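Local atomic coordinates of outer membrane protein assembly factor BamA (Haemophilus ducreyi, PDB entry 4K3C), a protein that probably acts in the complex that assembles and inserts beta-barrel proteins into the bacterial outer membrane. Residues P325-K336 with Q348-P358; N429-I440 with R454-W465. One frame throughout, in Å; residues are numbered along the deposited sequence.

Contact 1: P325-K336 with Q348-P358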
loop_
_atom_site.group_PDB
_atom_site.type_symbol
_atom_site.label_atom_id
_atom_site.label_comp_id
_atom_site.label_asym_id
_atom_site.label_seq_id
_atom_site.Cartn_x
_atom_site.Cartn_y
_atom_site.Cartn_z
ATOM N N PRO A 325 7.341 2.860 -11.139
ATOM C CA PRO A 325 7.387 4.302 -10.911
ATOM C C PRO A 325 8.579 4.852 -11.648
ATOM O O PRO A 325 9.568 4.148 -11.819
ATOM C CB PRO A 325 7.639 4.416 -9.406
ATOM C CG PRO A 325 7.215 3.128 -8.848
ATOM C CD PRO A 325 7.558 2.115 -9.892
ATOM N N THR A 326 8.481 6.088 -12.104
ATOM C CA THR A 326 9.565 6.666 -12.867
ATOM C C THR A 326 10.152 7.862 -12.111
ATOM O O THR A 326 11.293 8.267 -12.344
ATOM C CB THR A 326 9.116 6.991 -14.317
ATOM O OG1 THR A 326 10.189 7.590 -15.048
ATOM C CG2 THR A 326 7.882 7.897 -14.340
ATOM N N ALA A 327 9.375 8.400 -11.180
ATOM C CA ALA A 327 9.867 9.445 -10.296
ATOM C C ALA A 327 9.096 9.455 -8.977
ATOM O O ALA A 327 8.055 8.806 -8.845
ATOM C CB ALA A 327 9.794 10.799 -10.974
ATOM N N GLY A 328 9.616 10.186 -8.000
ATOM C CA GLY A 328 8.998 10.224 -6.690
ATOM C C GLY A 328 9.756 9.336 -5.732
ATOM O O GLY A 328 10.855 8.855 -6.041
ATOM N N SER A 329 9.178 9.122 -4.556
ATOM C CA SER A 329 9.744 8.176 -3.600
ATOM C C SER A 329 8.678 7.506 -2.737
ATOM O O SER A 329 7.476 7.700 -2.912
ATOM C CB SER A 329 10.815 8.842 -2.727
ATOM O OG SER A 329 10.410 10.144 -2.331
ATOM N N SER A 330 9.136 6.694 -1.805
ATOM C CA SER A 330 8.239 6.037 -0.886
ATOM C C SER A 330 9.075 5.642 0.323
ATOM O O SER A 330 10.293 5.419 0.215
ATOM C CB SER A 330 7.646 4.795 -1.531
ATOM O OG SER A 330 8.611 3.761 -1.566
ATOM N N ALA A 331 8.424 5.560 1.473
ATOM C CA ALA A 331 9.130 5.216 2.687
ATOM C C ALA A 331 8.206 4.786 3.831
ATOM O O ALA A 331 7.006 5.075 3.833
ATOM C CB ALA A 331 10.042 6.359 3.106
ATOM N N ASN A 332 8.793 4.087 4.794
ATOM C CA ASN A 332 8.068 3.554 5.923
ATOM C C ASN A 332 8.889 3.646 7.212
ATOM O O ASN A 332 10.111 3.451 7.213
ATOM C CB ASN A 332 7.713 2.096 5.653
ATOM C CG ASN A 332 6.834 1.508 6.741
ATOM O OD1 ASN A 332 7.285 1.261 7.865
ATOM N ND2 ASN A 332 5.567 1.277 6.413
ATOM N N ILE A 333 8.201 3.944 8.309
ATOM C CA ILE A 333 8.763 3.869 9.650
ATOM C C ILE A 333 7.784 3.047 10.504
ATOM O O ILE A 333 6.629 3.442 10.707
ATOM C CB ILE A 333 9.028 5.296 10.239
ATOM C CG1 ILE A 333 10.501 5.618 10.135
ATOM C CG2 ILE A 333 8.702 5.380 11.727
ATOM C CD1 ILE A 333 11.326 4.623 10.918
ATOM N N SER A 334 8.223 1.882 10.968
ATOM C CA SER A 334 7.348 1.010 11.753
ATOM C C SER A 334 7.991 0.525 13.050
ATOM O O SER A 334 9.212 0.487 13.180
ATOM C CB SER A 334 6.863 -0.167 10.913
ATOM O OG SER A 334 7.945 -0.797 10.243
ATOM N N GLY A 335 7.152 0.165 14.015
ATOM C CA GLY A 335 7.618 -0.271 15.317
ATOM C C GLY A 335 6.660 -1.240 15.987
ATOM O O GLY A 335 5.434 -1.090 15.900
ATOM N N LYS A 336 7.223 -2.241 16.659
ATOM C CA LYS A 336 6.439 -3.196 17.435
ATOM C C LYS A 336 6.992 -3.228 18.841
ATOM O O LYS A 336 8.183 -3.059 19.042
ATOM C CB LYS A 336 6.562 -4.584 16.845
ATOM C CG LYS A 336 5.293 -5.397 16.867
ATOM C CD LYS A 336 5.630 -6.871 16.620
ATOM C CE LYS A 336 4.482 -7.804 16.939
ATOM N NZ LYS A 336 5.040 -9.058 17.527
ATOM N N GLN A 348 10.660 -4.156 18.061
ATOM C CA GLN A 348 11.191 -4.134 16.712
ATOM C C GLN A 348 10.938 -2.750 16.099
ATOM O O GLN A 348 9.941 -2.123 16.403
ATOM C CB GLN A 348 10.563 -5.250 15.865
ATOM C CG GLN A 348 10.428 -6.591 16.593
ATOM C CD GLN A 348 10.254 -7.788 15.651
ATOM O OE1 GLN A 348 9.145 -8.308 15.471
ATOM N NE2 GLN A 348 11.361 -8.240 15.060
ATOM N N VAL A 349 11.851 -2.274 15.256
ATOM C CA VAL A 349 11.694 -0.995 14.564
ATOM C C VAL A 349 12.353 -1.099 13.189
ATOM O O VAL A 349 13.415 -1.698 13.077
ATOM C CB VAL A 349 12.311 0.168 15.387
ATOM C CG1 VAL A 349 13.805 -0.048 15.611
ATOM C CG2 VAL A 349 12.061 1.505 14.712
ATOM N N GLY A 350 11.718 -0.549 12.147
ATOM C CA GLY A 350 12.182 -0.705 10.770
ATOM C C GLY A 350 12.015 0.538 9.897
ATOM O O GLY A 350 11.143 1.378 10.150
ATOM N N THR A 351 12.785 0.646 8.828
ATOM C CA THR A 351 12.681 1.800 7.969
ATOM C C THR A 351 13.082 1.494 6.581
ATOM O O THR A 351 14.196 1.150 6.371
ATOM C CB THR A 351 13.651 2.854 8.406
ATOM O OG1 THR A 351 13.630 2.935 9.817
ATOM C CG2 THR A 351 13.264 4.182 7.870
ATOM N N ASN A 352 12.196 1.668 5.619
ATOM C CA ASN A 352 12.571 1.538 4.232
ATOM C C ASN A 352 12.315 2.768 3.451
ATOM O O ASN A 352 11.601 3.624 3.864
ATOM C CB ASN A 352 11.820 0.441 3.542
ATOM C CG ASN A 352 11.628 -0.696 4.381
ATOM O OD1 ASN A 352 10.650 -0.764 5.072
ATOM N ND2 ASN A 352 12.551 -1.621 4.354
ATOM N N PHE A 353 12.889 2.791 2.271
ATOM C CA PHE A 353 12.974 3.944 1.452
ATOM C C PHE A 353 13.144 3.386 0.095
ATOM O O PHE A 353 13.906 2.492 -0.092
ATOM C CB PHE A 353 14.238 4.676 1.841
ATOM C CG PHE A 353 14.699 5.660 0.846
ATOM C CD1 PHE A 353 13.888 6.674 0.439
ATOM C CD2 PHE A 353 15.961 5.588 0.338
ATOM C CE1 PHE A 353 14.312 7.580 -0.471
ATOM C CE2 PHE A 353 16.384 6.497 -0.568
ATOM C CZ PHE A 353 15.555 7.494 -0.974
ATOM N N SER A 354 12.411 3.901 -0.858
ATOM C CA SER A 354 12.686 3.614 -2.228
ATOM C C SER A 354 12.355 4.891 -2.932
ATOM O O SER A 354 11.371 5.510 -2.624
ATOM C CB SER A 354 11.829 2.483 -2.722
ATOM O OG SER A 354 10.506 2.920 -2.818
ATOM N N GLY A 355 13.223 5.299 -3.840
ATOM C CA GLY A 355 13.078 6.518 -4.589
ATOM C C GLY A 355 13.589 6.372 -5.990
ATOM O O GLY A 355 14.422 5.563 -6.283
ATOM N N TYR A 356 13.050 7.189 -6.857
ATOM C CA TYR A 356 13.328 7.133 -8.285
ATOM C C TYR A 356 13.672 8.516 -8.849
ATOM O O TYR A 356 12.972 9.500 -8.599
ATOM C CB TYR A 356 12.137 6.540 -9.051
ATOM C CG TYR A 356 11.806 5.102 -8.714
ATOM C CD1 TYR A 356 11.258 4.766 -7.486
ATOM C CD2 TYR A 356 12.005 4.086 -9.637
ATOM C CE1 TYR A 356 10.949 3.459 -7.169
ATOM C CE2 TYR A 356 11.689 2.770 -9.329
ATOM C CZ TYR A 356 11.162 2.470 -8.087
ATOM O OH TYR A 356 10.851 1.181 -7.752
ATOM N N ILE A 357 14.738 8.568 -9.638
ATOM C CA ILE A 357 15.208 9.797 -10.263
ATOM C C ILE A 357 15.323 9.610 -11.778
ATOM O O ILE A 357 16.061 8.739 -12.256
ATOM C CB ILE A 357 16.586 10.167 -9.699
ATOM C CG1 ILE A 357 16.434 10.770 -8.311
ATOM C CG2 ILE A 357 17.334 11.104 -10.623
ATOM C CD1 ILE A 357 17.755 10.911 -7.598
ATOM N N PRO A 358 14.578 10.411 -12.545
ATOM C CA PRO A 358 14.684 10.297 -14.000
ATOM C C PRO A 358 15.767 11.231 -14.529
ATOM O O PRO A 358 15.918 12.332 -13.978
ATOM C CB PRO A 358 13.293 10.736 -14.477
ATOM C CG PRO A 358 12.832 11.703 -13.444
ATOM C CD PRO A 358 13.454 11.268 -12.128
#

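Contact 2: N429-I440 with R454-W465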
loop_
_atom_site.group_PDB
_atom_site.type_symbol
_atom_site.label_atom_id
_atom_site.label_comp_id
_atom_site.label_asym_id
_atom_site.label_seq_id
_atom_site.Cartn_x
_atom_site.Cartn_y
_atom_site.Cartn_z
ATOM N N ASN A 429 19.812 -9.770 14.854
ATOM C CA ASN A 429 18.877 -8.738 15.303
ATOM C C ASN A 429 19.111 -7.354 14.694
ATOM O O ASN A 429 18.545 -6.349 15.160
ATOM C CB ASN A 429 18.852 -8.632 16.829
ATOM C CG ASN A 429 20.146 -8.085 17.389
ATOM O OD1 ASN A 429 21.234 -8.421 16.915
ATOM N ND2 ASN A 429 20.040 -7.238 18.399
ATOM N N ALA A 430 19.939 -7.307 13.653
ATOM C CA ALA A 430 20.261 -6.051 12.971
ATOM C C ALA A 430 20.564 -6.311 11.514
ATOM O O ALA A 430 21.432 -7.110 11.184
ATOM C CB ALA A 430 21.410 -5.370 13.617
ATOM N N MET A 431 19.826 -5.636 10.649
ATOM C CA MET A 431 19.942 -5.829 9.223
ATOM C C MET A 431 20.025 -4.439 8.591
ATOM O O MET A 431 19.334 -3.518 9.022
ATOM C CB MET A 431 18.732 -6.617 8.696
ATOM C CG MET A 431 18.676 -6.749 7.193
ATOM S SD MET A 431 17.804 -8.196 6.570
ATOM C CE MET A 431 16.130 -7.740 6.937
ATOM N N VAL A 432 20.922 -4.266 7.629
ATOM C CA VAL A 432 20.872 -3.112 6.763
ATOM C C VAL A 432 21.073 -3.642 5.354
ATOM O O VAL A 432 21.855 -4.570 5.122
ATOM C CB VAL A 432 21.935 -2.018 7.110
ATOM C CG1 VAL A 432 21.725 -0.785 6.254
ATOM C CG2 VAL A 432 21.866 -1.612 8.571
ATOM N N ASN A 433 20.333 -3.079 4.417
ATOM C CA ASN A 433 20.521 -3.418 3.027
ATOM C C ASN A 433 20.352 -2.141 2.235
ATOM O O ASN A 433 19.712 -1.197 2.704
ATOM C CB ASN A 433 19.494 -4.450 2.580
ATOM C CG ASN A 433 18.070 -3.895 2.563
ATOM O OD1 ASN A 433 17.615 -3.292 3.527
ATOM N ND2 ASN A 433 17.374 -4.085 1.454
ATOM N N ALA A 434 20.944 -2.089 1.051
ATOM C CA ALA A 434 20.686 -0.972 0.161
ATOM C C ALA A 434 20.930 -1.430 -1.244
ATOM O O ALA A 434 21.459 -2.524 -1.465
ATOM C CB ALA A 434 21.545 0.183 0.490
ATOM N N SER A 435 20.535 -0.600 -2.198
ATOM C CA SER A 435 20.518 -1.027 -3.584
ATOM C C SER A 435 20.510 0.205 -4.472
ATOM O O SER A 435 19.954 1.246 -4.111
ATOM C CB SER A 435 19.279 -1.875 -3.835
ATOM O OG SER A 435 19.438 -2.691 -4.974
ATOM N N LEU A 436 21.148 0.090 -5.626
ATOM C CA LEU A 436 21.286 1.193 -6.549
ATOM C C LEU A 436 21.147 0.562 -7.920
ATOM O O LEU A 436 21.825 -0.425 -8.216
ATOM C CB LEU A 436 22.680 1.795 -6.384
ATOM C CG LEU A 436 23.085 3.140 -7.002
ATOM C CD1 LEU A 436 24.305 3.003 -7.916
ATOM C CD2 LEU A 436 21.929 3.823 -7.718
ATOM N N GLU A 437 20.264 1.092 -8.754
ATOM C CA GLU A 437 20.148 0.547 -10.101
ATOM C C GLU A 437 19.907 1.564 -11.188
ATOM O O GLU A 437 19.224 2.559 -10.977
ATOM C CB GLU A 437 19.102 -0.577 -10.191
ATOM C CG GLU A 437 17.730 -0.325 -9.601
ATOM C CD GLU A 437 16.978 -1.643 -9.305
ATOM O OE1 GLU A 437 16.573 -1.830 -8.130
ATOM O OE2 GLU A 437 16.803 -2.489 -10.231
ATOM N N LEU A 438 20.486 1.297 -12.356
ATOM C CA LEU A 438 20.185 2.061 -13.563
ATOM C C LEU A 438 19.131 1.336 -14.394
ATOM O O LEU A 438 19.394 0.279 -14.948
ATOM C CB LEU A 438 21.435 2.256 -14.430
ATOM C CG LEU A 438 21.553 3.579 -15.197
ATOM C CD1 LEU A 438 22.143 3.337 -16.538
ATOM C CD2 LEU A 438 20.235 4.318 -15.326
ATOM N N ILE A 439 17.946 1.922 -14.485
ATOM C CA ILE A 439 16.912 1.434 -15.380
ATOM C C ILE A 439 17.123 1.989 -16.769
ATOM O O ILE A 439 17.016 3.187 -16.987
ATOM C CB ILE A 439 15.564 1.941 -14.937
ATOM C CG1 ILE A 439 15.247 1.403 -13.555
ATOM C CG2 ILE A 439 14.526 1.550 -15.916
ATOM C CD1 ILE A 439 14.082 2.083 -12.939
ATOM N N ILE A 440 17.416 1.131 -17.725
ATOM C CA ILE A 440 17.604 1.609 -19.082
ATOM C C ILE A 440 16.453 1.088 -19.939
ATOM O O ILE A 440 15.750 0.164 -19.537
ATOM C CB ILE A 440 18.986 1.184 -19.645
ATOM C CG1 ILE A 440 18.940 -0.254 -20.181
ATOM C CG2 ILE A 440 20.053 1.330 -18.578
ATOM C CD1 ILE A 440 19.116 -1.313 -19.106
ATOM N N ARG A 454 10.674 -3.559 -17.742
ATOM C CA ARG A 454 11.659 -2.727 -17.084
ATOM C C ARG A 454 12.989 -3.471 -16.981
ATOM O O ARG A 454 13.134 -4.403 -16.191
ATOM C CB ARG A 454 11.154 -2.347 -15.689
ATOM C CG ARG A 454 12.236 -1.908 -14.699
ATOM C CD ARG A 454 11.691 -0.901 -13.712
ATOM N NE ARG A 454 11.400 0.358 -14.385
ATOM C CZ ARG A 454 10.965 1.446 -13.765
ATOM N NH1 ARG A 454 10.745 2.557 -14.456
ATOM N NH2 ARG A 454 10.771 1.426 -12.454
ATOM N N THR A 455 13.960 -3.065 -17.788
ATOM C CA THR A 455 15.291 -3.636 -17.697
ATOM C C THR A 455 16.194 -2.711 -16.884
ATOM O O THR A 455 16.020 -1.497 -16.917
ATOM C CB THR A 455 15.881 -3.842 -19.082
ATOM O OG1 THR A 455 15.829 -2.604 -19.791
ATOM C CG2 THR A 455 15.075 -4.882 -19.836
ATOM N N SER A 456 17.144 -3.281 -16.147
ATOM C CA SER A 456 17.979 -2.494 -15.251
ATOM C C SER A 456 19.298 -3.175 -14.938
ATOM O O SER A 456 19.468 -4.362 -15.191
ATOM C CB SER A 456 17.237 -2.224 -13.947
ATOM O OG SER A 456 16.882 -3.437 -13.304
ATOM N N VAL A 457 20.229 -2.412 -14.384
ATOM C CA VAL A 457 21.510 -2.939 -13.946
ATOM C C VAL A 457 21.728 -2.393 -12.560
ATOM O O VAL A 457 21.507 -1.201 -12.319
ATOM C CB VAL A 457 22.645 -2.497 -14.870
ATOM C CG1 VAL A 457 23.992 -2.758 -14.222
ATOM C CG2 VAL A 457 22.531 -3.222 -16.221
ATOM N N PHE A 458 22.136 -3.251 -11.634
ATOM C CA PHE A 458 21.983 -2.903 -10.224
ATOM C C PHE A 458 23.218 -3.280 -9.421
ATOM O O PHE A 458 24.069 -4.066 -9.880
ATOM C CB PHE A 458 20.721 -3.582 -9.618
ATOM C CG PHE A 458 20.828 -5.069 -9.553
ATOM C CD1 PHE A 458 21.402 -5.688 -8.457
ATOM C CD2 PHE A 458 20.403 -5.855 -10.608
ATOM C CE1 PHE A 458 21.546 -7.052 -8.413
ATOM C CE2 PHE A 458 20.535 -7.229 -10.561
ATOM C CZ PHE A 458 21.108 -7.823 -9.459
ATOM N N VAL A 459 23.296 -2.712 -8.218
ATOM C CA VAL A 459 24.218 -3.184 -7.196
ATOM C C VAL A 459 23.434 -3.326 -5.898
ATOM O O VAL A 459 22.887 -2.345 -5.379
ATOM C CB VAL A 459 25.430 -2.231 -7.001
ATOM C CG1 VAL A 459 26.125 -2.512 -5.675
ATOM C CG2 VAL A 459 26.405 -2.371 -8.158
ATOM N N ASP A 460 23.337 -4.545 -5.385
ATOM C CA ASP A 460 22.678 -4.746 -4.096
ATOM C C ASP A 460 23.784 -4.947 -3.074
ATOM O O ASP A 460 24.900 -5.337 -3.421
ATOM C CB ASP A 460 21.742 -5.971 -4.096
ATOM C CG ASP A 460 20.505 -5.797 -4.987
ATOM O OD1 ASP A 460 20.288 -4.707 -5.542
ATOM O OD2 ASP A 460 19.723 -6.766 -5.117
ATOM N N ALA A 461 23.473 -4.679 -1.814
ATOM C CA ALA A 461 24.427 -4.846 -0.725
ATOM C C ALA A 461 23.662 -4.905 0.588
ATOM O O ALA A 461 22.726 -4.126 0.810
ATOM C CB ALA A 461 25.437 -3.713 -0.712
ATOM N N ALA A 462 24.057 -5.845 1.443
ATOM C CA ALA A 462 23.302 -6.179 2.649
ATOM C C ALA A 462 24.228 -6.686 3.754
ATOM O O ALA A 462 25.359 -7.109 3.489
ATOM C CB ALA A 462 22.255 -7.219 2.330
ATOM N N THR A 463 23.748 -6.633 4.993
ATOM C CA THR A 463 24.552 -7.029 6.140
ATOM C C THR A 463 23.645 -7.400 7.314
ATOM O O THR A 463 22.830 -6.601 7.750
ATOM C CB THR A 463 25.562 -5.905 6.550
ATOM O OG1 THR A 463 26.096 -6.167 7.854
ATOM C CG2 THR A 463 24.870 -4.575 6.586
ATOM N N VAL A 464 23.785 -8.621 7.816
ATOM C CA VAL A 464 23.022 -9.059 8.981
ATOM C C VAL A 464 23.922 -9.515 10.119
ATOM O O VAL A 464 24.674 -10.478 9.997
ATOM C CB VAL A 464 22.072 -10.229 8.656
ATOM C CG1 VAL A 464 21.336 -10.642 9.915
ATOM C CG2 VAL A 464 21.092 -9.848 7.569
ATOM N N TRP A 465 23.813 -8.846 11.246
ATOM C CA TRP A 465 24.652 -9.181 12.375
ATOM C C TRP A 465 23.893 -9.301 13.686
ATOM O O TRP A 465 22.733 -8.907 13.777
ATOM C CB TRP A 465 25.785 -8.163 12.515
ATOM C CG TRP A 465 25.432 -6.770 13.053
ATOM C CD1 TRP A 465 25.690 -6.298 14.298
ATOM C CD2 TRP A 465 24.823 -5.687 12.336
ATOM N NE1 TRP A 465 25.278 -5.001 14.409
ATOM C CE2 TRP A 465 24.747 -4.599 13.213
ATOM C CE3 TRP A 465 24.328 -5.539 11.037
ATOM C CZ2 TRP A 465 24.202 -3.374 12.845
ATOM C CZ3 TRP A 465 23.778 -4.324 10.676
ATOM C CH2 TRP A 465 23.724 -3.256 11.579
#

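Contact 1: P325-K336 with Q348-P358
Pro325 sets its ring over one face of Tyr356, the CB lying 4.0 Å from the centroid of the Tyr356 ring and 7° off its normal, a CH-pi contact at one end of an antiparallel beta-hairpin in the barrel wall. Next, Ala327 CB rests on Pro358 CD at 3.9 Å. Gly328 starts the regular pairing; at its backbone angles a CB would press on the carbonyl O of Ala327, which calls for glycine. Gly328 O receives Tyr356 N at 2.9 Å, while the return bond from Gly328 N is weak. From Ser330 onward every second residue exchanges two backbone bonds: Ser330 with Ser354, Asn332 with Asn352, Ser334 with Gly350 and Lys336 with Gln348. The Asn332 amide leads away from 348-358, CG anti to the backbone N (chi1 -175°), and ND2 bonds to Asn315 of strand 303-317. On the face bearing Ala331, Phe353 and Val349, Ile333 and Thr351 lie side by side, Ile333 CG1 being 3.9 Å from Thr351 CG2. Phe353, Val349 and Ile333 are on the surface, consistent with a lipid-facing side. Lys336 and Gln348 run alongside each other on the Tyr356 face, with Lys336 CD 4.0 Å from Gln348 OE1.

Contact 2: N429-I440 with R454-W465
Two neighbouring strands of the Omp85 barrel wall meet here, Ala430 pairing with Trp465 at one end and Ile439 with Ser456 near the other; the segment axes run antiparallel at 159°. Trp465 bends back over its partner: CG sits between the backbone N and the carbonyl carbon (chi1 74°), and Ala430 CB lies over the six-membered ring of Trp465, 3.4 Å from its centroid. Val432 meets the same indole at its edge, CG2 to Trp465 CH2 3.9 Å. On the other side Met431 SD touches Val464 CG2 at 3.8 Å. The Val432 side continues with Leu436, Val457 and Val459 on the surface, as expected of a membrane-facing wall, whereas Glu437, Phe458 and Asp460 are buried. Ser456 OG donates to Glu437 OE2 at 3.2 Å, nearly along the C-O axis. Asp460 directs OD2 into a salt bridge with Arg399, which also makes a cation-pi contact with Phe458 and a long, weak ion pair with Glu437. Ile439 CD1 stands over the middle of the Arg454 guanidinium, whose NH2 bonds to Pro325 O, 3.3 Å from Arg454 CZ, and Thr455 OG1 donates to Ile440 O at 2.8 Å from above the carbonyl plane. Arg399 falls in an LRGF sequence, this protein's version of the VRGF/Y motif; its docking on these inner-wall residues is typical of the long loop that enters Omp85 barrels.

Following the chain from the N terminus, contact 1 closes first: residues 325-336 turn through a short connection and return as 348-358. The next strand, 366-378, pairs with 346-358 on one side and with 430-440 on the other, bridging the two contacts within the wall. After it comes the long excursion that contains Arg399, and then contact 2 joins 429-440 to 454-465. The two closures are thus in series, neither nested nor crossed, with centres about 13 Å apart. They also meet directly: Arg454 NH2 probably hydrogen-bonds to Pro325 O at 3.0 Å and packs against Tyr356 CE2 at 3.5 Å, so the far strand of contact 2 touches the hairpin end of contact 1.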